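Local coordinates for protein aminotransferase class-III (PDB 5GHG) that probably catalyses pyridoxal-phosphate-dependent transfer of amino groups between amines and carbonyl compounds, as an omega-transaminase of class III, at residues Arg363-His368 with Ser441-Thr446; Gly231-Pro236 with Thr422-Pro427; Gly182-Tyr187 with Pro226-Gly231. The protein carries 1 engineered substitution. All blocks are in the same frame, centred on the assembly; numbering follows the deposited sequence.

Contact 1: Arg363-His368 with Ser441-Thr446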
loop_
_atom_site.group_PDB
_atom_site.type_symbol
_atom_site.label_atom_id
_atom_site.label_comp_id
_atom_site.label_asym_id
_atom_site.label_seq_id
_atom_site.Cartn_x
_atom_site.Cartn_y
_atom_site.Cartn_z
ATOM N N ARG B 363 -7.120 -3.975 -35.690
ATOM C CA ARG B 363 -6.178 -4.438 -36.699
ATOM C C ARG B 363 -6.515 -3.926 -38.100
ATOM O O ARG B 363 -5.647 -3.931 -38.973
ATOM C CB ARG B 363 -6.090 -5.964 -36.657
ATOM C CG ARG B 363 -5.151 -6.410 -35.516
ATOM C CD ARG B 363 -5.216 -7.886 -35.245
ATOM N NE ARG B 363 -4.302 -8.273 -34.172
ATOM C CZ ARG B 363 -4.528 -8.044 -32.886
ATOM N NH1 ARG B 363 -5.642 -7.411 -32.532
ATOM N NH2 ARG B 363 -3.667 -8.462 -31.958
ATOM N N GLU B 364 -7.737 -3.455 -38.320
ATOM C CA GLU B 364 -8.055 -2.805 -39.584
ATOM C C GLU B 364 -7.267 -1.515 -39.784
ATOM O O GLU B 364 -7.228 -1.006 -40.905
ATOM C CB GLU B 364 -9.564 -2.518 -39.673
ATOM C CG GLU B 364 -10.410 -3.778 -39.682
ATOM C CD GLU B 364 -11.905 -3.512 -39.513
ATOM O OE1 GLU B 364 -12.304 -2.341 -39.383
ATOM O OE2 GLU B 364 -12.689 -4.488 -39.502
ATOM N N LEU B 365 -6.634 -0.986 -38.734
ATOM C CA LEU B 365 -5.820 0.207 -38.839
ATOM C C LEU B 365 -4.336 -0.091 -39.033
ATOM O O LEU B 365 -3.543 0.840 -39.063
ATOM C CB LEU B 365 -5.985 1.079 -37.580
ATOM C CG LEU B 365 -7.407 1.335 -37.115
ATOM C CD1 LEU B 365 -7.362 2.246 -35.904
ATOM C CD2 LEU B 365 -8.272 1.909 -38.228
ATOM N N GLN B 366 -3.960 -1.368 -39.150
ATOM C CA GLN B 366 -2.554 -1.737 -39.253
ATOM C C GLN B 366 -1.859 -1.047 -40.420
ATOM O O GLN B 366 -0.658 -0.789 -40.356
ATOM C CB GLN B 366 -2.420 -3.257 -39.430
ATOM C CG GLN B 366 -2.544 -3.999 -38.129
ATOM C CD GLN B 366 -2.547 -5.495 -38.330
ATOM O OE1 GLN B 366 -3.154 -6.012 -39.281
ATOM N NE2 GLN B 366 -1.871 -6.199 -37.431
ATOM N N ASP B 367 -2.587 -0.791 -41.505
ATOM C CA ASP B 367 -2.014 -0.154 -42.675
ATOM C C ASP B 367 -2.005 1.369 -42.586
ATOM O O ASP B 367 -1.531 2.022 -43.517
ATOM C CB ASP B 367 -2.765 -0.602 -43.931
ATOM C CG ASP B 367 -4.266 -0.312 -43.851
ATOM O OD1 ASP B 367 -4.774 0.005 -42.732
ATOM O OD2 ASP B 367 -4.942 -0.417 -44.904
ATOM N N HIS B 368 -2.517 1.954 -41.505
ATOM C CA HIS B 368 -2.440 3.401 -41.368
ATOM C C HIS B 368 -0.980 3.847 -41.364
ATOM O O HIS B 368 -0.127 3.189 -40.758
ATOM C CB HIS B 368 -3.134 3.871 -40.078
ATOM C CG HIS B 368 -3.395 5.343 -40.043
ATOM N ND1 HIS B 368 -2.423 6.261 -39.720
ATOM C CD2 HIS B 368 -4.512 6.062 -40.336
ATOM C CE1 HIS B 368 -2.926 7.482 -39.787
ATOM N NE2 HIS B 368 -4.194 7.387 -40.162
ATOM N N SER B 441 -13.442 4.037 -33.895
ATOM C CA SER B 441 -13.617 5.108 -34.867
ATOM C C SER B 441 -12.981 6.413 -34.382
ATOM O O SER B 441 -12.470 7.191 -35.197
ATOM C CB SER B 441 -15.096 5.323 -35.186
ATOM O OG SER B 441 -15.643 4.169 -35.782
ATOM N N ALA B 442 -12.997 6.672 -33.081
ATOM C CA ALA B 442 -12.325 7.866 -32.572
ATOM C C ALA B 442 -10.807 7.758 -32.740
ATOM O O ALA B 442 -10.127 8.756 -33.021
ATOM C CB ALA B 442 -12.674 8.106 -31.108
ATOM N N LEU B 443 -10.259 6.560 -32.554
ATOM C CA LEU B 443 -8.841 6.374 -32.794
ATOM C C LEU B 443 -8.499 6.580 -34.267
ATOM O O LEU B 443 -7.518 7.246 -34.596
ATOM C CB LEU B 443 -8.394 4.997 -32.328
ATOM C CG LEU B 443 -6.947 4.639 -32.652
ATOM C CD1 LEU B 443 -5.968 5.608 -31.967
ATOM C CD2 LEU B 443 -6.668 3.196 -32.280
ATOM N N GLU B 444 -9.293 6.001 -35.165
ATOM C CA GLU B 444 -9.016 6.165 -36.589
ATOM C C GLU B 444 -9.004 7.638 -36.987
ATOM O O GLU B 444 -8.085 8.100 -37.675
ATOM C CB GLU B 444 -10.039 5.401 -37.425
ATOM C CG GLU B 444 -9.855 5.642 -38.911
ATOM C CD GLU B 444 -10.753 4.759 -39.764
ATOM O OE1 GLU B 444 -11.753 4.225 -39.243
ATOM O OE2 GLU B 444 -10.432 4.593 -40.954
ATOM N N ALA B 445 -10.029 8.388 -36.563
ATOM C CA ALA B 445 -10.085 9.813 -36.881
ATOM C C ALA B 445 -8.927 10.568 -36.229
ATOM O O ALA B 445 -8.381 11.509 -36.810
ATOM C CB ALA B 445 -11.428 10.393 -36.439
ATOM N N THR B 446 -8.557 10.171 -35.013
ATOM C CA THR B 446 -7.402 10.755 -34.337
ATOM C C THR B 446 -6.130 10.578 -35.160
ATOM O O THR B 446 -5.349 11.517 -35.332
ATOM C CB THR B 446 -7.204 10.108 -32.962
ATOM O OG1 THR B 446 -8.261 10.509 -32.088
ATOM C CG2 THR B 446 -5.890 10.538 -32.374
#
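Leu365 meets Leu443 and Glu444 of helix 433-455, and it makes all the close contacts from the 363-368 side. The segment starts at Arg363, the last residue of helix 347-363. Arg363 opens a type I beta turn, closed by the bond from Gln366 N to Arg363 O at 3.1 Å. Glu364 comes next. Glu364 OE1 lies 6.6 Å from Glu444 OE1, too far for contact, though the two like charges may disfavour a closer approach.

Leu365 then points at the helix. Its CG stands opposite the carbonyl carbon; this chi1 of -48° directs CG to the helix, and the two methyls then meet different residues. Leu365 CD1 touches Leu443 CD2 at 3.8 Å. Leu365 CD2 lies along the extended chain of Glu444, from Glu444 CB at 4.0 Å to the carboxylate carbon, Glu444 CD, at 4.1 Å. An alanine here has neither methyl, which would probably open a gap beside Leu443 and leave the Glu444 chain uncovered.

Leu365 also begins a second type I turn, in which His368 N bonds to Leu365 O at 2.9 Å. His368 makes no close contact with 441-446, but its ring bonds Asn448 further along the helix through NE2. Its ND1 bonds Leu370 N, so two hydrogen bonds fix the ring. The loop thus has a polar tie to helix 433-455 as well as an apolar one.

The contact packs the connection from helix 347-363 to strand 371-377 on helix 433-455, in the C-terminal part of the chain. The facing helix packs Leu443 on strand 422-425, while Ala442 and Thr446 touch helix 400-411.

Contact 2: Gly231-Pro236 with Thr422-Pro427; sequences GGVVVP and TLAFCP
Gly232 and Thr422 bring their CA atoms to 6.3 Å, and the CA atoms of Val233 and Ala424 follow at 7.0 Å, so the loop runs beside strand 422-425 with no hydrogen bond between them. At phi 120° and psi 28° a side chain on Gly232 would collide with Gly231 O, which explains the glycine. Val233 also has a positive phi, and with Val234 it faces Met228 in a G1 beta bulge.

Val233 points toward the strand. Val233 CG2, placed opposite its own carbonyl carbon, meets Ala424 CB at 4.0 Å. Thr422 uses its methyl. Thr422 CG2 lies 3.9 Å from Gly232 O, a contact of van der Waals kind. The hydroxyl takes the other branch, next to the backbone N, and makes a weak hydrogen bond to Arg375 NH2.

The contact joins the loop after strand 219-224, in the sheet that carries Asp258 of the PMP pocket, to strand 422-425 of the other sheet. It is small, and made without any hydrogen bond: a valine methyl on an alanine CB and a threonine methyl on the Gly232 carbonyl oxygen. Gly232 O and Val233 O get hydrogen bonds from Arg375, through NH2 and NE, rather than from the strand.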
loop_
_atom_site.group_PDB
_atom_site.type_symbol
_atom_site.label_atom_id
_atom_site.label_comp_id
_atom_site.label_asym_id
_atom_site.label_seq_id
_atom_site.Cartn_x
_atom_site.Cartn_y
_atom_site.Cartn_z
ATOM N N GLY B 231 3.931 -1.879 -19.189
ATOM C CA GLY B 231 5.052 -1.848 -20.104
ATOM C C GLY B 231 4.675 -1.639 -21.559
ATOM O O GLY B 231 5.571 -1.534 -22.400
ATOM N N GLY B 232 3.378 -1.571 -21.879
ATOM C CA GLY B 232 2.942 -1.281 -23.223
ATOM C C GLY B 232 2.094 -2.357 -23.889
ATOM O O GLY B 232 2.081 -2.460 -25.128
ATOM N N VAL B 233 1.361 -3.132 -23.098
ATOM C CA VAL B 233 0.530 -4.217 -23.620
ATOM C C VAL B 233 1.392 -5.116 -24.510
ATOM O O VAL B 233 1.124 -5.263 -25.708
ATOM C CB VAL B 233 -0.696 -3.688 -24.390
ATOM C CG1 VAL B 233 -1.658 -4.829 -24.723
ATOM C CG2 VAL B 233 -1.425 -2.640 -23.586
ATOM N N VAL B 234 2.432 -5.707 -23.933
ATOM C CA VAL B 234 3.333 -6.583 -24.684
ATOM C C VAL B 234 2.804 -8.006 -24.611
ATOM O O VAL B 234 2.763 -8.612 -23.545
ATOM C CB VAL B 234 4.778 -6.501 -24.168
ATOM C CG1 VAL B 234 5.652 -7.492 -24.925
ATOM C CG2 VAL B 234 5.337 -5.083 -24.331
ATOM N N VAL B 235 2.372 -8.534 -25.747
ATOM C CA VAL B 235 1.913 -9.918 -25.853
ATOM C C VAL B 235 3.142 -10.747 -26.198
ATOM O O VAL B 235 3.862 -10.416 -27.150
ATOM C CB VAL B 235 0.804 -10.070 -26.907
ATOM C CG1 VAL B 235 0.317 -11.504 -26.977
ATOM C CG2 VAL B 235 -0.354 -9.101 -26.614
ATOM N N PRO B 236 3.433 -11.807 -25.448
ATOM C CA PRO B 236 4.656 -12.577 -25.705
ATOM C C PRO B 236 4.494 -13.373 -26.988
ATOM O O PRO B 236 3.374 -13.648 -27.422
ATOM C CB PRO B 236 4.760 -13.496 -24.483
ATOM C CG PRO B 236 3.322 -13.698 -24.048
ATOM C CD PRO B 236 2.628 -12.371 -24.347
ATOM N N THR B 422 2.929 4.093 -27.518
ATOM C CA THR B 422 1.849 3.128 -27.599
ATOM C C THR B 422 0.610 3.684 -26.913
ATOM O O THR B 422 0.675 4.108 -25.756
ATOM C CB THR B 422 2.252 1.786 -26.957
ATOM O OG1 THR B 422 3.383 1.242 -27.650
ATOM C CG2 THR B 422 1.095 0.777 -27.029
ATOM N N LEU B 423 -0.504 3.695 -27.625
ATOM C CA LEU B 423 -1.815 3.966 -27.030
ATOM C C LEU B 423 -2.456 2.649 -26.605
ATOM O O LEU B 423 -2.548 1.717 -27.404
ATOM C CB LEU B 423 -2.736 4.664 -28.031
ATOM C CG LEU B 423 -2.254 5.997 -28.589
ATOM C CD1 LEU B 423 -3.308 6.561 -29.530
ATOM C CD2 LEU B 423 -1.948 6.954 -27.463
ATOM N N ALA B 424 -2.909 2.580 -25.354
ATOM C CA ALA B 424 -3.499 1.343 -24.843
ATOM C C ALA B 424 -5.014 1.447 -24.796
ATOM O O ALA B 424 -5.587 2.527 -24.638
ATOM C CB ALA B 424 -2.967 1.006 -23.450
ATOM N N PHE B 425 -5.665 0.301 -24.941
ATOM C CA PHE B 425 -7.107 0.188 -24.827
ATOM C C PHE B 425 -7.403 -0.997 -23.911
ATOM O O PHE B 425 -6.901 -2.101 -24.134
ATOM C CB PHE B 425 -7.744 0.044 -26.197
ATOM C CG PHE B 425 -7.491 1.230 -27.063
ATOM C CD1 PHE B 425 -8.375 2.290 -27.082
ATOM C CD2 PHE B 425 -6.304 1.332 -27.781
ATOM C CE1 PHE B 425 -8.121 3.411 -27.841
ATOM C CE2 PHE B 425 -6.038 2.451 -28.533
ATOM C CZ PHE B 425 -6.942 3.498 -28.569
ATOM N N CYS B 426 -8.175 -0.746 -22.862
ATOM C CA CYS B 426 -8.480 -1.750 -21.854
ATOM C C CYS B 426 -9.817 -1.376 -21.221
ATOM O O CYS B 426 -9.889 -1.013 -20.040
ATOM C CB CYS B 426 -7.356 -1.800 -20.811
ATOM S SG CYS B 426 -7.512 -3.029 -19.516
ATOM N N PRO B 427 -10.894 -1.418 -22.003
ATOM C CA PRO B 427 -12.172 -0.849 -21.545
ATOM C C PRO B 427 -12.888 -1.769 -20.572
ATOM O O PRO B 427 -12.518 -2.944 -20.424
ATOM C CB PRO B 427 -12.959 -0.671 -22.849
ATOM C CG PRO B 427 -12.421 -1.786 -23.747
ATOM C CD PRO B 427 -10.937 -1.829 -23.416
#

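Contact 3: Gly182-Tyr187 with Pro226-Gly231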
loop_
_atom_site.group_PDB
_atom_site.type_symbol
_atom_site.label_atom_id
_atom_site.label_comp_id
_atom_site.label_asym_id
_atom_site.label_seq_id
_atom_site.Cartn_x
_atom_site.Cartn_y
_atom_site.Cartn_z
ATOM N N GLY B 182 15.138 -10.550 -20.567
ATOM C CA GLY B 182 14.688 -9.725 -21.671
ATOM C C GLY B 182 13.178 -9.523 -21.737
ATOM O O GLY B 182 12.372 -10.316 -21.241
ATOM N N CYS B 183 12.792 -8.433 -22.398
ATOM C CA CYS B 183 11.379 -8.167 -22.684
ATOM C C CYS B 183 10.928 -8.990 -23.896
ATOM O O CYS B 183 11.548 -8.890 -24.957
ATOM C CB CYS B 183 11.154 -6.690 -22.972
ATOM S SG CYS B 183 9.442 -6.342 -23.432
ATOM N N PRO B 184 9.822 -9.778 -23.789
ATOM C CA PRO B 184 9.363 -10.591 -24.928
ATOM C C PRO B 184 8.519 -9.813 -25.925
ATOM O O PRO B 184 7.377 -10.163 -26.213
ATOM C CB PRO B 184 8.583 -11.723 -24.239
ATOM C CG PRO B 184 8.076 -11.122 -22.987
ATOM C CD PRO B 184 9.049 -10.056 -22.561
ATOM N N HIS B 185 9.083 -8.731 -26.472
ATOM C CA HIS B 185 8.373 -7.879 -27.430
ATOM C C HIS B 185 9.004 -8.047 -28.810
ATOM O O HIS B 185 10.010 -7.409 -29.120
ATOM C CB HIS B 185 8.399 -6.409 -27.017
ATOM C CG HIS B 185 7.494 -5.547 -27.856
ATOM N ND1 HIS B 185 7.549 -4.176 -27.837
ATOM C CD2 HIS B 185 6.523 -5.870 -28.743
ATOM C CE1 HIS B 185 6.643 -3.688 -28.662
ATOM N NE2 HIS B 185 6.007 -4.694 -29.223
ATOM N N PHE B 186 8.396 -8.895 -29.636
ATOM C CA PHE B 186 9.008 -9.276 -30.909
ATOM C C PHE B 186 9.226 -8.059 -31.813
ATOM O O PHE B 186 10.288 -7.909 -32.430
ATOM C CB PHE B 186 8.138 -10.331 -31.588
ATOM C CG PHE B 186 8.668 -10.812 -32.906
ATOM C CD1 PHE B 186 9.937 -11.350 -33.008
ATOM C CD2 PHE B 186 7.864 -10.759 -34.043
ATOM C CE1 PHE B 186 10.424 -11.812 -34.229
ATOM C CE2 PHE B 186 8.344 -11.227 -35.275
ATOM C CZ PHE B 186 9.634 -11.749 -35.358
ATOM N N TYR B 187 8.238 -7.170 -31.881
ATOM C CA TYR B 187 8.345 -5.987 -32.734
ATOM C C TYR B 187 9.552 -5.126 -32.381
ATOM O O TYR B 187 10.169 -4.522 -33.264
ATOM C CB TYR B 187 7.045 -5.170 -32.618
ATOM C CG TYR B 187 7.030 -3.870 -33.402
ATOM C CD1 TYR B 187 6.966 -3.878 -34.791
ATOM C CD2 TYR B 187 7.028 -2.643 -32.752
ATOM C CE1 TYR B 187 6.930 -2.683 -35.516
ATOM C CE2 TYR B 187 6.992 -1.449 -33.466
ATOM C CZ TYR B 187 6.943 -1.476 -34.844
ATOM O OH TYR B 187 6.911 -0.305 -35.560
ATOM N N PRO B 226 1.217 -12.414 -17.544
ATOM C CA PRO B 226 0.941 -13.135 -18.805
ATOM C C PRO B 226 1.086 -12.212 -20.011
ATOM O O PRO B 226 1.763 -12.553 -20.994
ATOM C CB PRO B 226 -0.487 -13.652 -18.610
ATOM C CG PRO B 226 -0.631 -13.793 -17.120
ATOM C CD PRO B 226 0.159 -12.632 -16.541
ATOM N N VAL B 227 0.473 -11.036 -19.931
ATOM C CA VAL B 227 0.648 -9.937 -20.880
ATOM C C VAL B 227 1.112 -8.727 -20.069
ATOM O O VAL B 227 0.500 -8.395 -19.054
ATOM C CB VAL B 227 -0.692 -9.602 -21.594
ATOM C CG1 VAL B 227 -0.549 -8.328 -22.410
ATOM C CG2 VAL B 227 -1.151 -10.758 -22.472
ATOM N N MET B 228 2.175 -8.070 -20.513
ATOM C CA MET B 228 2.690 -6.911 -19.782
ATOM C C MET B 228 1.780 -5.715 -20.006
ATOM O O MET B 228 1.580 -5.293 -21.146
ATOM C CB MET B 228 4.107 -6.571 -20.224
ATOM C CG MET B 228 5.153 -7.567 -19.788
ATOM S SD MET B 228 6.744 -7.210 -20.585
ATOM C CE MET B 228 7.828 -8.227 -19.592
ATOM N N GLY B 229 1.226 -5.162 -18.930
ATOM C CA GLY B 229 0.309 -4.048 -19.068
ATOM C C GLY B 229 0.998 -2.708 -19.165
ATOM O O GLY B 229 1.137 -2.143 -20.262
ATOM N N ALA B 230 1.458 -2.202 -18.016
ATOM C CA ALA B 230 2.078 -0.883 -17.951
ATOM C C ALA B 230 3.275 -0.759 -18.878
ATOM O O ALA B 230 3.621 0.352 -19.303
ATOM C CB ALA B 230 2.504 -0.560 -16.510
ATOM N N GLY B 231 3.931 -1.879 -19.189
ATOM C CA GLY B 231 5.052 -1.848 -20.104
ATOM C C GLY B 231 4.675 -1.639 -21.559
ATOM O O GLY B 231 5.571 -1.534 -22.400
#
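Met228 reaches across to Cys183 and Pro184, and its side chain makes the whole contact from the 226-231 side. CB points toward the 182-187 loop. CG sits opposite the carbonyl carbon (chi1 -70°), and from there the chain runs extended, so CB and CG serve as the stem and the last two atoms do the touching. Met228 SD comes 4.0 Å from Cys183 SG, a sulfur-to-sulfur packing contact. Met228 SD is also 4.2 Å from Pro184 CD. CE, at the tip, meets that ring carbon more closely: Met228 CE to Pro184 CD is 3.7 Å. The methionine methyl ends against the CD corner of the proline ring.

Two neighbouring residues shape the receiving side. Cys183 has SG opposite its backbone N (chi1 176°), which carries the sulfur out beside the methionine sulfur. Pro184 is the centre of an inverse gamma turn, with a weak bond from His185 N to Cys183 O. No hydrogen bond crosses between the segments, and all three touching residues are buried.

Gly229 N, just after Met228, bonds to OE2 of Glu225, a residue of the PMP pocket. His185 is the N-cap residue of helix 186-189 and bonds Arg149 and Glu373. The contact joins two loops, one after strand 178-181 and the other after strand 219-224. Strand 143-147 lies between these strands in the sheet, and its Arg147 touches both Pro184 and Met228.

Contacts 2 and 3 are close neighbours, with centres 9 Å apart and Gly231 in common. The bulge of contact 2 is tied to contact 3 by a probable hydrogen bond from Val234 N to Met228 O at 2.9 Å. Contact 1 lies further out, its centre 16 Å from that of contact 2 and 22 Å from that of contact 3. It reaches contact 2 through Leu443, where Leu443 CD2 packs on Phe425 CZ at 3.7 Å. Contacts 1 and 3 do not touch. Bound PMP is about 8 Å from the Met228 side chain and about 10 Å from that of Val233; neither is among the residues that line the PMP pocket.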